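Local coordinates for protein ADP-dependent L-serine kinase SerK (Thermococcus kodakarensis KOD1, PDB 5X0J) that phosphorylates free L-serine with ADP to give O-phospho-L-serine and AMP, the first step from serine towards cysteine, at residues 134-145 against 194-202; 154-162 against 215-223. The protein carries 1 engineered substitution. All coordinates share one frame; numbering follows the deposited sequence.

How the interactions relate
Along the chain the two contacts interleave: 134-145 and 154-162 come first, then their respective partners 194-202 and 215-223. Interaction 1 pairs strands 141-144 and 196-199 within the antiparallel sheet built on strand 98-107, while interaction 2 sets the first turns of helix 155-170 against the loop that leads from helix 205-213 to strand 224-226. Their centres lie about 13 Å apart, and they touch through two probable hydrogen bonds, Gln158 NE2 to Ala140 O and Arg200 NH1 to Ser219 OG. The sheet, the helix packed on it and the loop bearing Lys221 and Thr223 are thus one connected structure that ends at the phosphoserine site.

Interaction 1: residues 134-145 against 194-202; sequences AERGEIAFALVG and IDYVFIRKA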
ATOM      1  N   ALA A 134       7.423  14.636  -9.512  1.00 13.35           N
ATOM      2  CA  ALA A 134       6.702  13.442  -9.056  1.00 13.33           C
ATOM      3  C   ALA A 134       5.283  13.792  -8.636  1.00 13.54           C
ATOM      4  O   ALA A 134       4.349  13.060  -8.991  1.00 13.47           O
ATOM      5  CB  ALA A 134       7.439  12.780  -7.911  1.00 13.16           C
ATOM      6  N   GLU A 135       5.105  14.899  -7.922  1.00 13.79           N
ATOM      7  CA  GLU A 135       3.760  15.330  -7.525  1.00 14.36           C
ATOM      8  C   GLU A 135       2.866  15.619  -8.731  1.00 14.78           C
ATOM      9  O   GLU A 135       1.650  15.408  -8.661  1.00 15.21           O
ATOM     10  CB  GLU A 135       3.805  16.541  -6.581  1.00 14.63           C
ATOM     11  CG  GLU A 135       4.422  16.258  -5.213  1.00 14.61           C
ATOM     12  CD  GLU A 135       3.545  15.463  -4.260  1.00 14.93           C
ATOM     13  OE1 GLU A 135       2.544  14.862  -4.684  1.00 15.01           O
ATOM     14  OE2 GLU A 135       3.896  15.408  -3.071  1.00 15.25           O
ATOM     15  N   ARG A 136       3.464  16.072  -9.832  1.00 14.95           N
ATOM     16  CA  ARG A 136       2.732  16.295 -11.093  1.00 15.51           C
ATOM     17  C   ARG A 136       2.541  15.037 -11.952  1.00 15.71           C
ATOM     18  O   ARG A 136       1.891  15.101 -13.002  1.00 16.68           O
ATOM     19  CB  ARG A 136       3.410  17.390 -11.926  1.00 15.91           C
ATOM     20  CG  ARG A 136       3.363  18.766 -11.279  1.00 16.38           C
ATOM     21  CD  ARG A 136       3.749  19.872 -12.256  1.00 16.91           C
ATOM     22  NE  ARG A 136       5.094  19.672 -12.811  1.00 16.96           N
ATOM     23  CZ  ARG A 136       6.239  20.110 -12.276  1.00 17.30           C
ATOM     24  NH1 ARG A 136       6.274  20.850 -11.164  1.00 17.86           N
ATOM     25  NH2 ARG A 136       7.381  19.821 -12.895  1.00 17.50           N
ATOM     26  N   GLY A 137       3.099  13.907 -11.519  1.00 15.28           N
ATOM     27  CA  GLY A 137       2.958  12.643 -12.238  1.00 15.38           C
ATOM     28  C   GLY A 137       3.855  12.506 -13.453  1.00 15.28           C
ATOM     29  O   GLY A 137       3.625  11.657 -14.303  1.00 15.79           O
ATOM     30  N   GLU A 138       4.907  13.313 -13.521  1.00 14.94           N
ATOM     31  CA  GLU A 138       5.782  13.362 -14.696  1.00 14.86           C
ATOM     32  C   GLU A 138       6.871  12.304 -14.676  1.00 14.19           C
ATOM     33  O   GLU A 138       7.458  12.003 -15.717  1.00 14.64           O
ATOM     34  CB  GLU A 138       6.420  14.747 -14.800  1.00 15.23           C
ATOM     35  CG  GLU A 138       5.406  15.826 -15.145  1.00 16.05           C
ATOM     36  CD  GLU A 138       5.899  17.236 -14.904  1.00 16.57           C
ATOM     37  OE1 GLU A 138       7.055  17.426 -14.480  1.00 17.04           O
ATOM     38  OE2 GLU A 138       5.109  18.174 -15.132  1.00 17.68           O
ATOM     39  N   ILE A 139       7.176  11.782 -13.492  1.00 13.50           N
ATOM     40  CA  ILE A 139       8.168  10.734 -13.289  1.00 13.10           C
ATOM     41  C   ILE A 139       7.566   9.657 -12.385  1.00 12.81           C
ATOM     42  O   ILE A 139       6.521   9.884 -11.768  1.00 13.19           O
ATOM     43  CB  ILE A 139       9.466  11.309 -12.670  1.00 13.04           C
ATOM     44  CG1 ILE A 139       9.215  11.984 -11.316  1.00 13.09           C
ATOM     45  CG2 ILE A 139      10.104  12.315 -13.625  1.00 13.32           C
ATOM     46  CD1 ILE A 139      10.486  12.457 -10.641  1.00 13.10           C
ATOM     47  N   ALA A 140       8.228   8.504 -12.311  1.00 12.31           N
ATOM     48  CA  ALA A 140       7.708   7.365 -11.540  1.00 12.16           C
ATOM     49  C   ALA A 140       7.768   7.661 -10.039  1.00 11.84           C
ATOM     50  O   ALA A 140       6.791   7.469  -9.316  1.00 11.79           O
ATOM     51  CB  ALA A 140       8.504   6.113 -11.866  1.00 12.14           C
ATOM     52  N   PHE A 141       8.923   8.126  -9.580  1.00 11.68           N
ATOM     53  CA  PHE A 141       9.123   8.499  -8.187  1.00 11.65           C
ATOM     54  C   PHE A 141      10.204   9.568  -8.099  1.00 11.75           C
ATOM     55  O   PHE A 141      11.133   9.577  -8.915  1.00 11.86           O
ATOM     56  CB  PHE A 141       9.656   7.318  -7.358  1.00 11.75           C
ATOM     57  CG  PHE A 141       8.630   6.309  -6.896  1.00 11.80           C
ATOM     58  CD1 PHE A 141       7.680   6.625  -5.922  1.00 11.78           C
ATOM     59  CD2 PHE A 141       8.690   5.000  -7.358  1.00 11.87           C
ATOM     60  CE1 PHE A 141       6.789   5.660  -5.458  1.00 11.80           C
ATOM     61  CE2 PHE A 141       7.788   4.049  -6.911  1.00 11.88           C
ATOM     62  CZ  PHE A 141       6.847   4.371  -5.957  1.00 11.92           C
ATOM     63  N   ALA A 142      10.095  10.433  -7.097  1.00 11.81           N
ATOM     64  CA  ALA A 142      11.221  11.241  -6.619  1.00 12.06           C
ATOM     65  C   ALA A 142      11.789  10.555  -5.390  1.00 12.26           C
ATOM     66  O   ALA A 142      11.040  10.231  -4.472  1.00 12.56           O
ATOM     67  CB  ALA A 142      10.780  12.654  -6.278  1.00 12.22           C
ATOM     68  N   LEU A 143      13.097  10.333  -5.384  1.00 12.52           N
ATOM     69  CA  LEU A 143      13.806   9.770  -4.236  1.00 12.89           C
ATOM     70  C   LEU A 143      14.455  10.926  -3.505  1.00 13.32           C
ATOM     71  O   LEU A 143      15.404  11.527  -4.028  1.00 13.50           O
ATOM     72  CB  LEU A 143      14.847   8.763  -4.728  1.00 13.07           C
ATOM     73  CG  LEU A 143      15.855   8.219  -3.724  1.00 13.34           C
ATOM     74  CD1 LEU A 143      15.140   7.562  -2.557  1.00 13.34           C
ATOM     75  CD2 LEU A 143      16.769   7.228  -4.419  1.00 13.47           C
ATOM     76  N   VAL A 144      13.922  11.279  -2.338  1.00 13.86           N
ATOM     77  CA  VAL A 144      14.290  12.520  -1.673  1.00 14.80           C
ATOM     78  C   VAL A 144      14.649  12.323  -0.212  1.00 15.43           C
ATOM     79  O   VAL A 144      14.019  11.554   0.514  1.00 15.07           O
ATOM     80  CB  VAL A 144      13.201  13.608  -1.844  1.00 15.14           C
ATOM     81  CG1 VAL A 144      13.011  13.932  -3.314  1.00 15.24           C
ATOM     82  CG2 VAL A 144      11.884  13.208  -1.203  1.00 15.42           C
ATOM     83  N   GLY A 145      15.721  13.000   0.179  1.00 16.47           N
ATOM     84  CA  GLY A 145      16.156  13.085   1.562  1.00 17.49           C
ATOM     85  C   GLY A 145      17.181  14.196   1.621  1.00 18.40           C
ATOM     86  O   GLY A 145      16.870  15.330   1.261  1.00 19.20           O
ATOM     87  N   ILE A 194      14.221   7.497   9.463  1.00 20.83           N
ATOM     88  CA  ILE A 194      14.418   7.060   8.076  1.00 19.96           C
ATOM     89  C   ILE A 194      15.443   7.952   7.409  1.00 19.45           C
ATOM     90  O   ILE A 194      15.780   9.018   7.926  1.00 19.82           O
ATOM     91  CB  ILE A 194      13.118   7.085   7.245  1.00 19.78           C
ATOM     92  CG1 ILE A 194      12.486   8.486   7.214  1.00 19.71           C
ATOM     93  CG2 ILE A 194      12.121   6.043   7.753  1.00 19.95           C
ATOM     94  CD1 ILE A 194      11.523   8.652   6.056  1.00 19.41           C
ATOM     95  N   ASP A 195      15.914   7.525   6.242  1.00 18.39           N
ATOM     96  CA  ASP A 195      16.869   8.296   5.442  1.00 18.25           C
ATOM     97  C   ASP A 195      16.256   8.912   4.177  1.00 17.14           C
ATOM     98  O   ASP A 195      16.525  10.067   3.856  1.00 17.34           O
ATOM     99  CB  ASP A 195      18.066   7.408   5.112  1.00 18.55           C
ATOM    100  CG  ASP A 195      18.755   6.889   6.367  1.00 19.48           C
ATOM    101  OD1 ASP A 195      19.049   7.723   7.258  1.00 21.00           O
ATOM    102  OD2 ASP A 195      18.974   5.666   6.492  1.00 20.02           O
ATOM    103  N   TYR A 196      15.422   8.152   3.470  1.00 16.08           N
ATOM    104  CA  TYR A 196      14.879   8.575   2.177  1.00 15.56           C
ATOM    105  C   TYR A 196      13.425   8.190   2.049  1.00 14.61           C
ATOM    106  O   TYR A 196      12.990   7.196   2.626  1.00 14.91           O
ATOM    107  CB  TYR A 196      15.711   7.973   1.022  1.00 15.65           C
ATOM    108  CG  TYR A 196      16.922   8.822   0.749  1.00 16.10           C
ATOM    109  CD1 TYR A 196      18.094   8.651   1.477  1.00 16.47           C
ATOM    110  CD2 TYR A 196      16.867   9.858  -0.175  1.00 16.23           C
ATOM    111  CE1 TYR A 196      19.186   9.484   1.272  1.00 16.74           C
ATOM    112  CE2 TYR A 196      17.953  10.695  -0.391  1.00 16.66           C
ATOM    113  CZ  TYR A 196      19.106  10.498   0.338  1.00 16.93           C
ATOM    114  OH  TYR A 196      20.178  11.331   0.150  1.00 18.05           O
ATOM    115  N   VAL A 197      12.679   9.008   1.311  1.00 13.95           N
ATOM    116  CA  VAL A 197      11.287   8.716   0.975  1.00 13.49           C
ATOM    117  C   VAL A 197      11.126   8.820  -0.547  1.00 13.19           C
ATOM    118  O   VAL A 197      11.836   9.585  -1.204  1.00 13.26           O
ATOM    119  CB  VAL A 197      10.309   9.642   1.755  1.00 13.64           C
ATOM    120  CG1 VAL A 197      10.459  11.098   1.349  1.00 13.76           C
ATOM    121  CG2 VAL A 197       8.860   9.207   1.556  1.00 13.48           C
ATOM    122  N   PHE A 198      10.223   8.019  -1.100  1.00 12.78           N
ATOM    123  CA  PHE A 198       9.900   8.012  -2.521  1.00 12.63           C
ATOM    124  C   PHE A 198       8.543   8.685  -2.705  1.00 12.75           C
ATOM    125  O   PHE A 198       7.525   8.161  -2.228  1.00 13.15           O
ATOM    126  CB  PHE A 198       9.815   6.590  -3.068  1.00 12.43           C
ATOM    127  CG  PHE A 198      11.127   5.868  -3.176  1.00 12.37           C
ATOM    128  CD1 PHE A 198      11.667   5.232  -2.083  1.00 12.29           C
ATOM    129  CD2 PHE A 198      11.786   5.769  -4.399  1.00 12.52           C
ATOM    130  CE1 PHE A 198      12.861   4.531  -2.184  1.00 12.45           C
ATOM    131  CE2 PHE A 198      12.972   5.064  -4.508  1.00 12.56           C
ATOM    132  CZ  PHE A 198      13.509   4.438  -3.397  1.00 12.56           C
ATOM    133  N   ILE A 199       8.524   9.815  -3.405  1.00 12.70           N
ATOM    134  CA  ILE A 199       7.304  10.598  -3.625  1.00 12.76           C
ATOM    135  C   ILE A 199       6.695  10.241  -4.977  1.00 12.65           C
ATOM    136  O   ILE A 199       7.405  10.145  -5.984  1.00 12.32           O
ATOM    137  CB  ILE A 199       7.600  12.114  -3.594  1.00 13.17           C
ATOM    138  CG1 ILE A 199       8.291  12.528  -2.281  1.00 13.52           C
ATOM    139  CG2 ILE A 199       6.338  12.936  -3.858  1.00 13.08           C
ATOM    140  CD1 ILE A 199       7.515  12.261  -1.013  1.00 13.60           C
ATOM    141  N   ARG A 200       5.379  10.047  -5.003  1.00 12.54           N
ATOM    142  CA  ARG A 200       4.624   9.796  -6.231  1.00 12.84           C
ATOM    143  C   ARG A 200       3.284  10.502  -6.158  1.00 13.03           C
ATOM    144  O   ARG A 200       2.751  10.709  -5.067  1.00 12.93           O
ATOM    145  CB  ARG A 200       4.384   8.299  -6.428  1.00 12.82           C
ATOM    146  CG  ARG A 200       3.794   7.605  -5.205  1.00 12.71           C
ATOM    147  CD  ARG A 200       3.289   6.225  -5.580  1.00 12.69           C
ATOM    148  NE  ARG A 200       3.138   5.369  -4.407  1.00 12.57           N
ATOM    149  CZ  ARG A 200       3.165   4.038  -4.430  1.00 12.76           C
ATOM    150  NH1 ARG A 200       3.329   3.378  -5.578  1.00 12.99           N
ATOM    151  NH2 ARG A 200       3.058   3.363  -3.290  1.00 12.63           N
ATOM    152  N   LYS A 201       2.746  10.862  -7.315  0.70 13.52           N
ATOM    153  CA  LYS A 201       1.381  11.372  -7.427  0.70 14.00           C
ATOM    154  C   LYS A 201       0.423  10.256  -7.038  0.70 14.17           C
ATOM    155  O   LYS A 201       0.683   9.086  -7.318  0.70 14.32           O
ATOM    156  CB  LYS A 201       1.100  11.840  -8.860  0.70 14.43           C
ATOM    157  CG  LYS A 201      -0.255  12.509  -9.078  0.70 14.97           C
ATOM    158  CD  LYS A 201      -0.504  12.798 -10.555  0.70 15.59           C
ATOM    159  CE  LYS A 201      -1.820  13.538 -10.772  0.70 16.06           C
ATOM    160  NZ  LYS A 201      -3.008  12.787 -10.283  0.70 16.46           N
ATOM    161  N   ALA A 202      -0.670  10.620  -6.380  1.00 14.26           N
ATOM    162  CA  ALA A 202      -1.697   9.647  -6.031  1.00 14.56           C
ATOM    163  C   ALA A 202      -2.550   9.321  -7.252  1.00 15.04           C
ATOM    164  O   ALA A 202      -2.750  10.163  -8.125  1.00 15.08           O
ATOM    165  CB  ALA A 202      -2.582  10.207  -4.944  1.00 14.56           C
TER
HETATM  166  O   HOH W   1       1.409  12.632  -3.608  1.00 13.06           O
HETATM  167  O   HOH W   2       4.433  10.235  -9.760  1.00 17.08           O
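Phe141 and Phe198 meet in a T-shaped stack: the edge of Phe198 is directed at the face of Phe141, with ring centroids 5.5 Å apart and planes at 74°. One face of the Phe198 ring carries Leu143, whose CD1 lies 3.8 Å from the ring centroid in a CH-pi contact. Leu143 CG is turned anti to its backbone N (chi1 170°), and the chain therefore runs alongside Phe198 instead of crossing it. Arg200 lies beside Phe141 and points the same way, its CD 3.5 Å from Phe141 CE1, while Phe141 CZ sits over one guanidinium face.

Beneath these side chains, strands 141-144 and 196-199 form an antiparallel pair. Leu143 and Phe198 are a non-hydrogen-bonded pair; Ala142 with Ile199 and Val144 with Val197 are hydrogen-bonded ones, and Val144 N reaches Val197 O in a nearly straight bond of 2.9 Å. The other sheet face is aliphatic, as beta-branched residues suit, with Val144 CG2 set 3.6 Å from Val197 CG1. At Gly145 the Tyr196 ring comes in, its CE2 3.3 Å from Gly145 N, and a side chain there would run into Asp195 O and that ring. Where helix 130-135 ends, a water donates to both Glu135 OE1 and Arg200 O, joining the helix end to the strand's continuation; Glu135 OE2 is salt-bridged to Lys182.

Arg200 NH2 bonds to Trp102 O and Pro220 O, and NH1 to Ser219 OG. The Phe141 ring thus lies against a buried cation held by two carbonyls and a hydroxyl, which probably fixes its rotation close to the phosphoserine pocket.

Interaction 2: residues 154-162 against 215-223; sequences GLEEQKKVS and GEVYSPKTT. With SEP (phosphoserine), chain C.
Gln158 O, with Ser219 CB resting 3.7 Å away, is gripped by two donors of one residue: Ser162 N and Ser162 OG approach it from opposite faces of its carbonyl plane, the hydroxyl at 2.8 Å. Serine suits this place because its short side chain can fold back on its own helix and leave CB to pack 3.5 Å from Pro220 CD. The contact joins the N-terminal turns of helix 155-170 to a type II beta turn, Ser219 to Thr222, which carries Lys221 into the phosphoserine pocket.

Lys159 is extended beyond CG, which carries NZ along the loop to Val217 O, a bond of 2.8 Å whose donor is tilted 29° from the carbonyl plane. With an alanine here, Val217 O would probably lose this donor, and the CB of Ser219 the lysine CG that packs against it. Nearby, Leu155 CD1 lies 4.1 Å from Tyr218 CD1, an apolar touch at the start of the helix.

Water ties the polar sides together: one molecule donates to Gln158 OE1 and Thr222 OG1 while accepting from Ser219 N, and Gln158 NE2 is held by Ala140 O. Thr222 OG1 in turn donates to Ser219 O across the turn. Within the turn, Lys221, also salt-bridged to Glu4 and Glu36, meets the phosphate with NZ 2.9 Å from phosphoserine O1P; just after it, Thr223 OG1 accepts from the ligand N at 2.9 Å.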
ATOM      1  N   GLY A 154       6.877   5.585 -15.481  1.00 14.20           N
ATOM      2  CA  GLY A 154       5.491   5.489 -15.042  1.00 14.37           C
ATOM      3  C   GLY A 154       5.282   4.203 -14.289  1.00 14.39           C
ATOM      4  O   GLY A 154       6.120   3.814 -13.482  1.00 13.98           O
ATOM      5  N   LEU A 155       4.164   3.543 -14.562  1.00 14.73           N
ATOM      6  CA  LEU A 155       3.738   2.394 -13.770  1.00 15.01           C
ATOM      7  C   LEU A 155       4.775   1.276 -13.714  1.00 14.67           C
ATOM      8  O   LEU A 155       5.069   0.742 -12.642  1.00 14.31           O
ATOM      9  CB  LEU A 155       2.410   1.829 -14.294  1.00 15.81           C
ATOM     10  CG  LEU A 155       1.862   0.602 -13.532  1.00 16.40           C
ATOM     11  CD1 LEU A 155       1.808   0.818 -12.023  1.00 16.24           C
ATOM     12  CD2 LEU A 155       0.492   0.211 -14.068  1.00 17.26           C
ATOM     13  N   GLU A 156       5.335   0.930 -14.865  1.00 14.63           N
ATOM     14  CA  GLU A 156       6.315  -0.152 -14.928  1.00 14.72           C
ATOM     15  C   GLU A 156       7.520   0.164 -14.058  1.00 14.03           C
ATOM     16  O   GLU A 156       8.030  -0.697 -13.360  1.00 13.73           O
ATOM     17  CB  GLU A 156       6.740  -0.429 -16.371  1.00 15.38           C
ATOM     18  CG  GLU A 156       5.676  -1.127 -17.207  1.00 16.18           C
ATOM     19  N   GLU A 157       7.942   1.422 -14.079  1.00 13.66           N
ATOM     20  CA  GLU A 157       9.089   1.850 -13.294  1.00 13.46           C
ATOM     21  C   GLU A 157       8.760   1.881 -11.803  1.00 13.09           C
ATOM     22  O   GLU A 157       9.597   1.510 -10.993  1.00 13.10           O
ATOM     23  CB  GLU A 157       9.613   3.206 -13.782  1.00 13.50           C
ATOM     24  CG  GLU A 157      10.355   3.129 -15.116  1.00 14.02           C
ATOM     25  CD  GLU A 157       9.457   2.902 -16.326  1.00 14.57           C
ATOM     26  OE1 GLU A 157       9.945   2.357 -17.348  1.00 16.19           O
ATOM     27  OE2 GLU A 157       8.273   3.287 -16.293  1.00 14.38           O
ATOM     28  N   GLN A 158       7.537   2.277 -11.456  1.00 12.99           N
ATOM     29  CA  GLN A 158       7.103   2.198 -10.066  1.00 12.92           C
ATOM     30  C   GLN A 158       7.135   0.760  -9.541  1.00 12.63           C
ATOM     31  O   GLN A 158       7.514   0.517  -8.404  1.00 12.06           O
ATOM     32  CB  GLN A 158       5.706   2.799  -9.898  1.00 13.37           C
ATOM     33  CG  GLN A 158       5.672   4.307 -10.118  1.00 13.74           C
ATOM     34  CD  GLN A 158       4.278   4.897 -10.129  1.00 14.60           C
ATOM     35  OE1 GLN A 158       3.287   4.209 -10.402  1.00 15.30           O
ATOM     36  NE2 GLN A 158       4.190   6.185  -9.826  1.00 14.71           N
ATOM     37  N   LYS A 159       6.751  -0.193 -10.381  1.00 12.64           N
ATOM     38  CA  LYS A 159       6.859  -1.603 -10.013  1.00 12.80           C
ATOM     39  C   LYS A 159       8.305  -2.062  -9.832  1.00 12.68           C
ATOM     40  O   LYS A 159       8.612  -2.805  -8.907  1.00 12.77           O
ATOM     41  CB  LYS A 159       6.134  -2.484 -11.024  1.00 13.10           C
ATOM     42  CG  LYS A 159       4.628  -2.294 -11.011  1.00 13.46           C
ATOM     43  CD  LYS A 159       3.941  -3.166 -12.041  1.00 14.00           C
ATOM     44  CE  LYS A 159       2.436  -3.106 -11.873  1.00 14.45           C
ATOM     45  NZ  LYS A 159       1.721  -3.813 -12.972  1.00 15.18           N
ATOM     46  N   LYS A 160       9.207  -1.618 -10.708  1.00 12.81           N
ATOM     47  CA  LYS A 160      10.612  -2.015 -10.588  1.00 13.04           C
ATOM     48  C   LYS A 160      11.223  -1.446  -9.308  1.00 12.48           C
ATOM     49  O   LYS A 160      11.944  -2.148  -8.601  1.00 12.29           O
ATOM     50  CB  LYS A 160      11.412  -1.571 -11.813  1.00 13.63           C
ATOM     51  CG  LYS A 160      11.030  -2.322 -13.076  1.00 14.46           C
ATOM     52  CD  LYS A 160      11.799  -1.837 -14.295  1.00 15.16           C
ATOM     53  CE  LYS A 160      11.305  -2.521 -15.559  1.00 16.04           C
ATOM     54  NZ  LYS A 160      11.958  -1.997 -16.787  1.00 16.59           N
ATOM     55  N   VAL A 161      10.919  -0.185  -9.006  1.00 12.35           N
ATOM     56  CA  VAL A 161      11.374   0.418  -7.748  1.00 12.24           C
ATOM     57  C   VAL A 161      10.862  -0.386  -6.550  1.00 12.08           C
ATOM     58  O   VAL A 161      11.621  -0.730  -5.656  1.00 11.82           O
ATOM     59  CB  VAL A 161      10.928   1.894  -7.614  1.00 12.21           C
ATOM     60  CG1 VAL A 161      11.177   2.429  -6.207  1.00 12.24           C
ATOM     61  CG2 VAL A 161      11.654   2.762  -8.630  1.00 12.32           C
ATOM     62  N   SER A 162       9.565  -0.698  -6.559  1.00 11.97           N
ATOM     63  CA  SER A 162       8.934  -1.362  -5.433  1.00 11.91           C
ATOM     64  C   SER A 162       9.516  -2.766  -5.224  1.00 12.12           C
ATOM     65  O   SER A 162       9.685  -3.214  -4.095  1.00 12.18           O
ATOM     66  CB  SER A 162       7.431  -1.423  -5.651  1.00 11.88           C
ATOM     67  OG  SER A 162       6.886  -0.110  -5.702  1.00 11.64           O
ATOM     68  N   GLY A 215      -7.828  -5.499 -15.927  1.00 25.43           N
ATOM     69  CA  GLY A 215      -7.119  -6.639 -15.351  1.00 24.86           C
ATOM     70  C   GLY A 215      -5.673  -6.353 -14.971  1.00 23.81           C
ATOM     71  O   GLY A 215      -4.869  -7.279 -14.858  1.00 24.46           O
ATOM     72  N   GLU A 216      -5.341  -5.074 -14.781  1.00 22.46           N
ATOM     73  CA  GLU A 216      -3.994  -4.653 -14.404  1.00 21.14           C
ATOM     74  C   GLU A 216      -3.938  -4.407 -12.897  1.00 19.65           C
ATOM     75  O   GLU A 216      -4.972  -4.325 -12.224  1.00 19.98           O
ATOM     76  CB  GLU A 216      -3.619  -3.373 -15.154  1.00 21.13           C
ATOM     77  N   VAL A 217      -2.719  -4.305 -12.377  1.00 18.12           N
ATOM     78  CA  VAL A 217      -2.485  -3.946 -10.971  1.00 16.99           C
ATOM     79  C   VAL A 217      -1.416  -2.858 -10.882  1.00 15.93           C
ATOM     80  O   VAL A 217      -0.533  -2.745 -11.748  1.00 15.79           O
ATOM     81  CB  VAL A 217      -2.064  -5.153 -10.095  1.00 17.14           C
ATOM     82  CG1 VAL A 217      -3.204  -6.156  -9.985  1.00 17.45           C
ATOM     83  CG2 VAL A 217      -0.808  -5.829 -10.629  1.00 17.25           C
ATOM     84  N   TYR A 218      -1.527  -2.040  -9.844  1.00 14.88           N
ATOM     85  CA  TYR A 218      -0.515  -1.036  -9.515  1.00 14.39           C
ATOM     86  C   TYR A 218       0.624  -1.666  -8.702  1.00 13.59           C
ATOM     87  O   TYR A 218       0.524  -2.799  -8.221  1.00 13.32           O
ATOM     88  CB  TYR A 218      -1.116   0.050  -8.629  1.00 14.52           C
ATOM     89  CG  TYR A 218      -2.093   1.010  -9.240  1.00 15.42           C
ATOM     90  CD1 TYR A 218      -1.675   1.995 -10.121  1.00 15.65           C
ATOM     91  CD2 TYR A 218      -3.426   0.997  -8.866  1.00 15.89           C
ATOM     92  CE1 TYR A 218      -2.570   2.921 -10.646  1.00 16.09           C
ATOM     93  CE2 TYR A 218      -4.326   1.915  -9.375  1.00 16.42           C
ATOM     94  CZ  TYR A 218      -3.896   2.877 -10.264  1.00 16.46           C
ATOM     95  OH  TYR A 218      -4.804   3.785 -10.754  1.00 16.99           O
ATOM     96  N   SER A 219       1.697  -0.906  -8.510  1.00 12.98           N
ATOM     97  CA  SER A 219       2.728  -1.287  -7.555  1.00 12.58           C
ATOM     98  C   SER A 219       2.136  -1.245  -6.125  1.00 12.20           C
ATOM     99  O   SER A 219       1.071  -0.651  -5.909  1.00 12.44           O
ATOM    100  CB  SER A 219       3.954  -0.368  -7.699  1.00 12.37           C
ATOM    101  OG  SER A 219       3.704   0.920  -7.170  1.00 12.36           O
ATOM    102  N   PRO A 220       2.814  -1.883  -5.155  1.00 11.74           N
ATOM    103  CA  PRO A 220       2.228  -1.963  -3.812  1.00 11.65           C
ATOM    104  C   PRO A 220       1.913  -0.605  -3.201  1.00 11.49           C
ATOM    105  O   PRO A 220       2.644   0.380  -3.408  1.00 11.64           O
ATOM    106  CB  PRO A 220       3.293  -2.709  -3.001  1.00 11.65           C
ATOM    107  CG  PRO A 220       4.090  -3.452  -4.005  1.00 11.86           C
ATOM    108  CD  PRO A 220       4.118  -2.562  -5.208  1.00 11.92           C
ATOM    109  N   LYS A 221       0.814  -0.564  -2.449  1.00 11.49           N
ATOM    110  CA  LYS A 221       0.443   0.584  -1.619  1.00 11.38           C
ATOM    111  C   LYS A 221       0.202   1.868  -2.421  1.00 11.33           C
ATOM    112  O   LYS A 221       0.323   2.973  -1.906  1.00 11.42           O
ATOM    113  CB  LYS A 221       1.497   0.803  -0.522  1.00 11.38           C
ATOM    114  CG  LYS A 221       1.760  -0.409   0.363  1.00 11.66           C
ATOM    115  CD  LYS A 221       0.535  -0.791   1.175  1.00 11.78           C
ATOM    116  CE  LYS A 221       0.895  -1.828   2.210  1.00 11.95           C
ATOM    117  NZ  LYS A 221      -0.279  -2.185   3.064  1.00 12.17           N
ATOM    118  N   THR A 222      -0.145   1.722  -3.694  1.00 11.43           N
ATOM    119  CA  THR A 222      -0.433   2.874  -4.533  1.00 11.42           C
ATOM    120  C   THR A 222      -1.626   3.670  -4.010  1.00 11.42           C
ATOM    121  O   THR A 222      -1.559   4.897  -3.931  1.00 11.54           O
ATOM    122  CB  THR A 222      -0.622   2.436  -5.996  1.00 11.67           C
ATOM    123  OG1 THR A 222       0.638   1.988  -6.503  1.00 11.97           O
ATOM    124  CG2 THR A 222      -1.169   3.564  -6.866  1.00 11.92           C
ATOM    125  N   THR A 223      -2.701   2.985  -3.637  1.00 11.43           N
ATOM    126  CA  THR A 223      -3.879   3.656  -3.108  1.00 11.48           C
ATOM    127  C   THR A 223      -3.862   3.711  -1.580  1.00 11.39           C
ATOM    128  O   THR A 223      -3.516   2.740  -0.916  1.00 11.47           O
ATOM    129  CB  THR A 223      -5.166   2.941  -3.522  1.00 11.60           C
ATOM    130  OG1 THR A 223      -5.136   1.597  -3.039  1.00 11.65           O
ATOM    131  CG2 THR A 223      -5.326   2.920  -5.028  1.00 11.76           C
TER
HETATM  132  N   SEP C 302      -5.332  -0.075  -0.733  1.00 10.24           N
HETATM  133  CA  SEP C 302      -4.813   0.125   0.654  1.00 10.39           C
HETATM  134  CB  SEP C 302      -3.286   0.032   0.634  1.00 10.55           C
HETATM  135  OG  SEP C 302      -2.905  -1.241   0.116  1.00 10.50           O
HETATM  136  C   SEP C 302      -5.313   1.428   1.220  1.00 10.21           C
HETATM  137  O   SEP C 302      -4.744   1.939   2.205  1.00 10.48           O
HETATM  138  OXT SEP C 302      -6.296   2.005   0.717  1.00 10.27           O
HETATM  139  P   SEP C 302      -3.153  -2.600   0.967  1.00 10.76           P
HETATM  140  O1P SEP C 302      -3.108  -2.174   2.426  1.00 10.39           O
HETATM  141  O2P SEP C 302      -1.997  -3.445   0.537  1.00 10.95           O
HETATM  142  O3P SEP C 302      -4.491  -3.117   0.502  1.00 10.77           O
HETATM  143  O   HOH W   3       1.952   1.969  -8.968  1.00 15.15           O
HETATM  144  O   HOH W   4       1.827   4.617  -7.928  1.00 18.32           O
HETATM  145  O   HOH W   5       5.423   0.536  -3.471  1.00 12.29           O